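Local coordinates for uncharacterized protein (Bombyx mori, PDB 5AZ0) that probably reduces carbonyl compounds with a nicotinamide cofactor, as an aldo-keto reductase built on a TIM barrel, at residues A[22-27]-A[73-78]; A[53-58]-A[79-84]; A[264-269]-A[293-298]. All blocks are in the same frame, centred on the assembly; numbering follows the deposited sequence.

Interaction 1: residues A[22-27]-A[73-78]. With ACT (acetate ion), chain F.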
# COMPACT_ATOMS: atom_id res chain seq x y z
N TYR A 22 1.16 0.29 8.69
CA TYR A 22 1.66 1.62 8.92
C TYR A 22 2.34 2.13 7.65
O TYR A 22 3.38 1.65 7.24
CB TYR A 22 2.63 1.61 10.16
CG TYR A 22 3.17 2.96 10.55
CD1 TYR A 22 4.27 3.51 9.91
CD2 TYR A 22 2.56 3.69 11.56
CE1 TYR A 22 4.76 4.77 10.28
CE2 TYR A 22 3.03 4.95 11.92
CZ TYR A 22 4.13 5.47 11.31
OH TYR A 22 4.50 6.73 11.66
N GLY A 23 1.74 3.13 7.01
CA GLY A 23 2.29 3.73 5.82
C GLY A 23 3.50 4.64 6.07
O GLY A 23 3.60 5.30 7.10
N THR A 24 4.44 4.65 5.12
CA THR A 24 5.70 5.35 5.28
C THR A 24 6.03 6.30 4.14
O THR A 24 7.16 6.82 4.08
CB THR A 24 6.85 4.38 5.50
OG1 THR A 24 7.12 3.60 4.33
CG2 THR A 24 6.61 3.48 6.69
N TRP A 25 5.09 6.51 3.22
CA TRP A 25 5.31 7.46 2.13
C TRP A 25 4.86 8.88 2.49
O TRP A 25 3.67 9.13 2.76
CB TRP A 25 4.50 7.04 0.95
CG TRP A 25 4.46 7.98 -0.18
CD1 TRP A 25 3.33 8.32 -0.92
CD2 TRP A 25 5.57 8.61 -0.82
NE1 TRP A 25 3.68 9.13 -1.96
CE2 TRP A 25 5.04 9.35 -1.93
CE3 TRP A 25 6.94 8.66 -0.58
CZ2 TRP A 25 5.85 10.12 -2.80
CZ3 TRP A 25 7.74 9.45 -1.40
CH2 TRP A 25 7.19 10.16 -2.53
N LEU A 26 5.79 9.80 2.44
CA LEU A 26 5.55 11.17 2.91
C LEU A 26 4.98 12.11 1.85
O LEU A 26 4.42 13.14 2.18
CB LEU A 26 6.82 11.76 3.56
CG LEU A 26 7.09 11.13 4.93
CD1 LEU A 26 8.35 11.72 5.52
CD2 LEU A 26 5.96 11.24 5.93
N GLY A 27 5.08 11.74 0.59
CA GLY A 27 4.49 12.53 -0.49
C GLY A 27 5.51 13.42 -1.19
O GLY A 27 6.64 13.65 -0.71
N HIS A 73 11.49 1.29 -1.85
CA HIS A 73 12.65 2.00 -2.29
C HIS A 73 12.35 3.47 -2.57
O HIS A 73 13.00 4.40 -2.00
CB HIS A 73 13.24 1.33 -3.50
CG HIS A 73 14.43 2.03 -4.06
ND1 HIS A 73 14.89 1.84 -5.34
CD2 HIS A 73 15.27 2.95 -3.49
CE1 HIS A 73 15.96 2.59 -5.55
NE2 HIS A 73 16.20 3.28 -4.43
N PHE A 74 11.28 3.70 -3.34
CA PHE A 74 10.87 5.07 -3.66
C PHE A 74 10.58 6.00 -2.50
O PHE A 74 10.56 7.18 -2.70
CB PHE A 74 9.65 5.03 -4.59
CG PHE A 74 9.27 6.36 -5.18
CD1 PHE A 74 10.07 6.94 -6.14
CD2 PHE A 74 8.08 7.01 -4.79
CE1 PHE A 74 9.73 8.20 -6.70
CE2 PHE A 74 7.72 8.26 -5.35
CZ PHE A 74 8.55 8.85 -6.30
N TYR A 75 10.24 5.50 -1.32
CA TYR A 75 9.86 6.36 -0.22
C TYR A 75 11.02 6.99 0.56
O TYR A 75 10.78 7.79 1.46
CB TYR A 75 8.94 5.63 0.72
CG TYR A 75 7.66 5.04 0.10
CD1 TYR A 75 7.17 5.42 -1.15
CD2 TYR A 75 6.96 4.10 0.82
CE1 TYR A 75 6.00 4.86 -1.66
CE2 TYR A 75 5.80 3.53 0.33
CZ TYR A 75 5.30 3.90 -0.90
OH TYR A 75 4.15 3.26 -1.32
N ARG A 76 12.25 6.61 0.22
CA ARG A 76 13.48 7.27 0.63
C ARG A 76 13.91 6.91 2.04
O ARG A 76 15.04 7.05 2.33
CB ARG A 76 13.47 8.84 0.49
CG ARG A 76 13.64 9.38 -0.94
CD ARG A 76 12.34 9.86 -1.50
NE ARG A 76 12.52 10.69 -2.68
CZ ARG A 76 11.89 10.54 -3.85
NH1 ARG A 76 10.97 9.55 -4.09
NH2 ARG A 76 12.16 11.41 -4.83
N VAL A 77 13.02 6.40 2.86
CA VAL A 77 13.23 6.29 4.27
C VAL A 77 13.53 4.85 4.73
O VAL A 77 13.45 4.58 5.93
CB VAL A 77 12.00 6.86 5.04
CG1 VAL A 77 11.92 8.36 4.80
CG2 VAL A 77 10.65 6.17 4.65
N GLU A 78 13.87 3.91 3.84
CA GLU A 78 14.13 2.52 4.32
C GLU A 78 15.22 2.46 5.40
O GLU A 78 15.06 1.74 6.40
CB GLU A 78 14.50 1.60 3.16
CG GLU A 78 13.32 1.32 2.18
CD GLU A 78 13.76 0.68 0.89
OE1 GLU A 78 14.70 1.23 0.30
OE2 GLU A 78 13.20 -0.37 0.45
C ACT F . 2.39 3.98 2.21
O ACT F . 2.27 5.16 2.58
OXT ACT F . 3.20 3.18 2.70
CH3 ACT F . 1.49 3.49 1.12
O HOH W 1 8.48 8.77 2.64

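Interaction 2: residues A[53-58]-A[79-84]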
# COMPACT_ATOMS: atom_id res chain seq x y z
N LYS A 53 8.90 12.67 12.80
CA LYS A 53 7.55 12.41 13.37
C LYS A 53 7.03 11.03 12.90
O LYS A 53 6.45 10.26 13.70
CB LYS A 53 6.57 13.52 13.02
CG LYS A 53 7.17 14.93 13.11
CD LYS A 53 6.11 16.02 13.07
CE LYS A 53 5.43 16.20 14.41
NZ LYS A 53 4.19 17.01 14.23
N LEU A 54 7.32 10.69 11.64
CA LEU A 54 6.98 9.36 11.07
C LEU A 54 7.62 8.26 11.88
O LEU A 54 6.97 7.26 12.23
CB LEU A 54 7.44 9.26 9.60
CG LEU A 54 7.18 7.94 8.85
CD1 LEU A 54 5.70 7.84 8.60
CD2 LEU A 54 7.93 7.92 7.52
N LEU A 55 8.88 8.49 12.28
CA LEU A 55 9.66 7.47 13.00
C LEU A 55 9.24 7.31 14.42
O LEU A 55 9.11 6.22 14.93
CB LEU A 55 11.14 7.84 12.97
CG LEU A 55 11.72 7.92 11.59
CD1 LEU A 55 13.21 8.32 11.71
CD2 LEU A 55 11.49 6.63 10.82
N ASP A 56 9.04 8.44 15.09
CA ASP A 56 8.49 8.46 16.44
C ASP A 56 7.08 7.87 16.47
O ASP A 56 6.79 7.02 17.30
CB ASP A 56 8.57 9.91 17.00
CG ASP A 56 8.14 10.03 18.43
OD1 ASP A 56 8.50 9.18 19.27
OD2 ASP A 56 7.35 10.98 18.67
N ALA A 57 6.20 8.23 15.51
CA ALA A 57 4.84 7.57 15.50
C ALA A 57 4.92 6.06 15.12
O ALA A 57 4.17 5.23 15.66
CB ALA A 57 3.87 8.35 14.62
N LEU A 58 5.97 5.68 14.36
CA LEU A 58 6.23 4.22 14.12
C LEU A 58 6.57 3.45 15.38
O LEU A 58 6.02 2.33 15.68
CB LEU A 58 7.29 4.00 13.01
CG LEU A 58 7.73 2.55 12.68
CD1 LEU A 58 6.57 1.61 12.38
CD2 LEU A 58 8.67 2.64 11.49
N PRO A 79 16.34 3.22 5.24
CA PRO A 79 17.41 3.15 6.31
C PRO A 79 16.86 3.54 7.66
O PRO A 79 17.00 2.81 8.64
CB PRO A 79 18.50 4.10 5.76
CG PRO A 79 18.24 4.11 4.27
CD PRO A 79 16.75 4.14 4.16
N GLU A 80 16.07 4.60 7.70
CA GLU A 80 15.52 5.04 8.98
C GLU A 80 14.48 4.07 9.55
O GLU A 80 14.39 3.87 10.77
CB GLU A 80 14.89 6.43 8.85
CG GLU A 80 15.85 7.57 8.51
CD GLU A 80 16.05 7.83 6.99
OE1 GLU A 80 16.03 6.91 6.12
OE2 GLU A 80 16.25 9.00 6.65
N ILE A 81 13.66 3.47 8.67
CA ILE A 81 12.67 2.50 9.16
C ILE A 81 13.45 1.31 9.73
O ILE A 81 13.08 0.70 10.71
CB ILE A 81 11.70 1.97 8.01
CG1 ILE A 81 10.90 3.11 7.37
CG2 ILE A 81 10.84 0.82 8.51
CD1 ILE A 81 10.01 3.87 8.34
N GLY A 82 14.50 0.89 9.06
CA GLY A 82 15.25 -0.27 9.59
C GLY A 82 15.90 -0.06 10.95
O GLY A 82 16.02 -1.01 11.73
N GLN A 83 16.38 1.16 11.18
CA GLN A 83 16.91 1.57 12.51
C GLN A 83 15.80 1.46 13.57
O GLN A 83 15.98 0.83 14.60
CB GLN A 83 17.42 2.99 12.41
CG GLN A 83 18.46 3.46 13.43
CD GLN A 83 19.18 4.69 12.85
OE1 GLN A 83 19.91 4.58 11.85
NE2 GLN A 83 18.91 5.87 13.42
N VAL A 84 14.60 1.97 13.27
CA VAL A 84 13.49 1.89 14.22
C VAL A 84 13.17 0.45 14.52
O VAL A 84 13.02 0.09 15.69
CB VAL A 84 12.22 2.66 13.77
CG1 VAL A 84 11.04 2.44 14.69
CG2 VAL A 84 12.50 4.16 13.63

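Interaction 3: residues A[264-269]-A[293-298]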
# COMPACT_ATOMS: atom_id res chain seq x y z
N LEU A 264 -12.25 3.18 7.67
CA LEU A 264 -11.36 2.00 7.76
C LEU A 264 -12.08 0.73 8.06
O LEU A 264 -11.72 -0.36 7.56
CB LEU A 264 -10.20 2.19 8.76
CG LEU A 264 -9.25 3.31 8.40
CD1 LEU A 264 -8.03 3.34 9.36
CD2 LEU A 264 -8.80 3.27 6.95
N GLY A 265 -13.07 0.81 8.93
CA GLY A 265 -13.81 -0.37 9.25
C GLY A 265 -14.63 -0.94 8.09
O GLY A 265 -14.80 -2.15 7.98
N TYR A 266 -15.10 -0.06 7.24
CA TYR A 266 -15.83 -0.43 6.02
C TYR A 266 -14.88 -1.27 5.09
O TYR A 266 -15.20 -2.43 4.70
CB TYR A 266 -16.31 0.85 5.37
CG TYR A 266 -16.98 0.58 4.05
CD1 TYR A 266 -18.17 -0.18 3.97
CD2 TYR A 266 -16.41 1.04 2.86
CE1 TYR A 266 -18.77 -0.46 2.75
CE2 TYR A 266 -17.04 0.80 1.61
CZ TYR A 266 -18.23 0.06 1.57
OH TYR A 266 -18.83 -0.18 0.34
N LEU A 267 -13.68 -0.73 4.86
CA LEU A 267 -12.64 -1.44 4.05
C LEU A 267 -12.33 -2.76 4.67
O LEU A 267 -12.27 -3.81 3.96
CB LEU A 267 -11.35 -0.61 3.83
CG LEU A 267 -11.59 0.66 3.02
CD1 LEU A 267 -10.40 1.59 3.00
CD2 LEU A 267 -12.00 0.36 1.57
N TYR A 268 -12.21 -2.76 6.00
CA TYR A 268 -11.89 -4.00 6.68
C TYR A 268 -12.97 -5.00 6.43
O TYR A 268 -12.72 -6.19 6.24
CB TYR A 268 -11.74 -3.76 8.18
CG TYR A 268 -11.72 -5.00 8.97
CD1 TYR A 268 -10.69 -5.88 8.86
CD2 TYR A 268 -12.76 -5.32 9.83
CE1 TYR A 268 -10.66 -7.07 9.58
CE2 TYR A 268 -12.75 -6.52 10.58
CZ TYR A 268 -11.68 -7.40 10.44
OH TYR A 268 -11.66 -8.64 11.15
N GLN A 269 -14.21 -4.51 6.52
CA GLN A 269 -15.37 -5.33 6.32
C GLN A 269 -15.55 -5.80 4.85
O GLN A 269 -16.13 -6.82 4.65
CB GLN A 269 -16.64 -4.58 6.76
CG GLN A 269 -17.82 -5.54 7.00
CD GLN A 269 -18.98 -4.90 7.77
OE1 GLN A 269 -18.80 -4.31 8.85
NE2 GLN A 269 -20.18 -5.01 7.21
N PHE A 293 -16.60 -3.72 15.53
CA PHE A 293 -17.94 -3.29 15.14
C PHE A 293 -18.29 -3.80 13.76
O PHE A 293 -17.42 -3.96 12.93
CB PHE A 293 -18.12 -1.76 15.32
CG PHE A 293 -17.50 -0.88 14.25
CD1 PHE A 293 -16.13 -0.57 14.28
CD2 PHE A 293 -18.29 -0.25 13.28
CE1 PHE A 293 -15.58 0.29 13.33
CE2 PHE A 293 -17.74 0.61 12.31
CZ PHE A 293 -16.37 0.86 12.32
N GLN A 294 -19.56 -4.12 13.55
CA GLN A 294 -20.06 -4.70 12.31
C GLN A 294 -21.01 -3.63 11.76
O GLN A 294 -21.92 -3.20 12.47
CB GLN A 294 -20.76 -6.02 12.63
CG GLN A 294 -21.19 -6.87 11.43
CD GLN A 294 -20.04 -7.64 10.77
OE1 GLN A 294 -19.06 -8.02 11.44
NE2 GLN A 294 -20.15 -7.87 9.46
N LEU A 295 -20.75 -3.14 10.54
CA LEU A 295 -21.63 -2.19 9.88
C LEU A 295 -22.79 -3.00 9.34
O LEU A 295 -22.58 -4.07 8.73
CB LEU A 295 -20.93 -1.41 8.75
CG LEU A 295 -19.91 -0.38 9.22
CD1 LEU A 295 -18.77 -0.24 8.21
CD2 LEU A 295 -20.46 1.02 9.49
N ASP A 296 -24.02 -2.53 9.59
CA ASP A 296 -25.20 -3.31 9.13
C ASP A 296 -25.53 -2.96 7.68
O ASP A 296 -24.93 -2.04 7.10
CB ASP A 296 -26.41 -3.21 10.09
CG ASP A 296 -27.00 -1.82 10.16
OD1 ASP A 296 -27.02 -1.09 9.13
OD2 ASP A 296 -27.41 -1.48 11.27
N ASP A 297 -26.44 -3.73 7.11
CA ASP A 297 -26.76 -3.67 5.70
C ASP A 297 -27.10 -2.27 5.32
O ASP A 297 -26.70 -1.82 4.27
CB ASP A 297 -27.93 -4.59 5.35
CG ASP A 297 -27.62 -6.07 5.54
OD1 ASP A 297 -26.45 -6.48 5.37
OD2 ASP A 297 -28.56 -6.85 5.85
N GLU A 298 -27.83 -1.56 6.16
CA GLU A 298 -28.24 -0.16 5.86
C GLU A 298 -27.06 0.79 5.73
O GLU A 298 -26.98 1.62 4.79
CB GLU A 298 -29.20 0.36 6.96
CG GLU A 298 -29.82 1.73 6.68
CD GLU A 298 -30.50 2.35 7.92
OE1 GLU A 298 -31.04 1.60 8.77
OE2 GLU A 298 -30.48 3.60 8.03
O HOH W 2 -16.42 -3.81 10.02

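Interaction 1: residues A[22-27]-A[73-78]
Trp25 lies across Tyr75 at the mouth of a TIM barrel, where the loop after strand 22-23 meets the 3-10 turn that follows strand 68-70. Tyr75 OH is hydrogen-bonded to Lys104 NZ, like the Tyr-Lys pair of aldo-keto reductase active sites. Trp25 CB stands 3.5 Å above the centroid of the Tyr75 ring, 3° off the normal, a CH-pi contact. CG is anti to the backbone N (chi1 172°), and this swings the indole out over one side of the phenol. The five-membered ring then makes an offset stack on Tyr75, with planes 25° apart. Farther out, Trp25 CE3 comes 3.3 Å from Tyr75 CD1. At the far end, Trp25 CH2 lies 3.4 Å from Phe74 CE2, the two rings meeting obliquely.

Behind the indole, Thr24 N donates to acetate OXT and Trp25 N to acetate O, beside the ring of Tyr75. In relatives this corner borders the nicotinamide cofactor, so the anion, probably from the crystallisation liquor, may mark part of that site. One water ties the backbones together: it donates to Thr24 O and to Tyr75 O, and accepts from Leu26 N at 2.9 Å.

Interaction 2: residues A[53-58]-A[79-84]
Leu58 and Ile81 meet methyl to methyl, Leu58 CD2 lying 3.6 Å from Ile81 CD1, with the two side chains crossing at about a right angle. Ile81 gets there by folding: with chi1 at -61° and chi2 at -60°, its CD1 turns back toward helix 51-64 although its CB sets off beside that helix. The same methyl also reaches Leu55 CD2, at 4.0 Å, so it touches one branch of each leucine.

Val84 divides its two methyls between the same leucines. CG1, anti to the backbone N, goes to Leu58, where it lies 3.9 Å from Leu58 CG. CG2, beside the backbone N, turns to Leu55 and touches Leu55 CD2 and CB. The contact is purely apolar, and it joins neighbouring helices in the outer layer of the TIM barrel: helix 51-64 follows strand 22-23, and helix 78-90 follows strand 68-70. The two six-residue segments run roughly parallel, crossing at -28° with their axes 10.2 Å apart, a spacing filled by these branched side chains.

Below them lies the barrel wall, since Leu58 and Ile81 both also rest on Ile69 of strand 68-70, and Leu58 touches Tyr22 as well. Leu55 works nearer the outside. Its CD1 is anti to CA, and both of its methyls rest against Glu80 CB: Leu55 CD1 is 3.8 Å from Glu80 CB and Leu55 CD2 is 3.9 Å from the same atom. Glu80 offers only this aliphatic root, because its chain bends at chi2 and carries the carboxylate away from helix 51-64. On another side of that helix, Asp56 OD2 makes a salt bridge to Lys281 NZ.

Interaction 3: residues A[264-269]-A[293-298]
Gln269 OE1 takes the backbone N-H of Leu295 at 2.8 Å, and a water lies 2.7 Å from the same oxygen and may donate to it. The N-H arrives in the plane of the amide, on a lone pair, with a C=O...N angle of 128°. The other half of the amide answers: Gln269 NE2 donates to Leu295 O at 3.0 Å, nearly straight at 171°. One side-chain amide thus pairs with both the N-H and the C=O of a single residue, which fixes its rotation and tells its oxygen from its nitrogen. To reach that far, Gln269 leaves the end of its helix with CG anti to the backbone N and runs extended beyond CG. Gln294 lies over it. Its own CB starts away from the helix, but the chain bends at chi2 and brings its amide back onto that of Gln269, the planes stacked 25° apart and Gln294 NE2 3.6 Å from Gln269 CD. This exposed side chain also touches a neighbouring molecule in the crystal.

On the inner side the contact turns apolar. Leu295 CD1 presses on the helix backbone, 3.7 Å from Tyr266 CA, and sits near the plane of the Tyr266 ring, at its edge. The tip of Phe293 comes up to Gly265, where Phe293 CZ lies 4.2 Å from the glycine CA. Leu295 also packs on Val300, Ile251 and Tyr255. Next along the chain, Asp296 is the N-cap of helix 297-304: its OD1 accepts from Asp299 N, while OD2 makes a salt bridge with Lys254. Helix 259-269 belongs to the ring around the TIM barrel, and the segment held against it leads into an additional helix packed outside the barrel, as in other aldo-keto reductases.

In the fold
Interactions 1 and 2 are neighbours, their centres 10 Å apart, and their segments alternate along two successive strand-helix units of the barrel. They touch through Tyr22, whose OH lies 2.6 Å from Leu54 O, probably a weak hydrogen bond, and through Gly23 O against Leu54 CD1. Interaction 1 holds the acetate and the Tyr75-Lys104 pair at the probable active site, whereas interaction 2 lies farther out, with the Ile81 side chain about 12 Å from a bound calcium. Interaction 3 is remote: its centre is about 29 Å from that of interaction 1, across the chain's centre, and about 31 Å from that of interaction 2, with no touch to either.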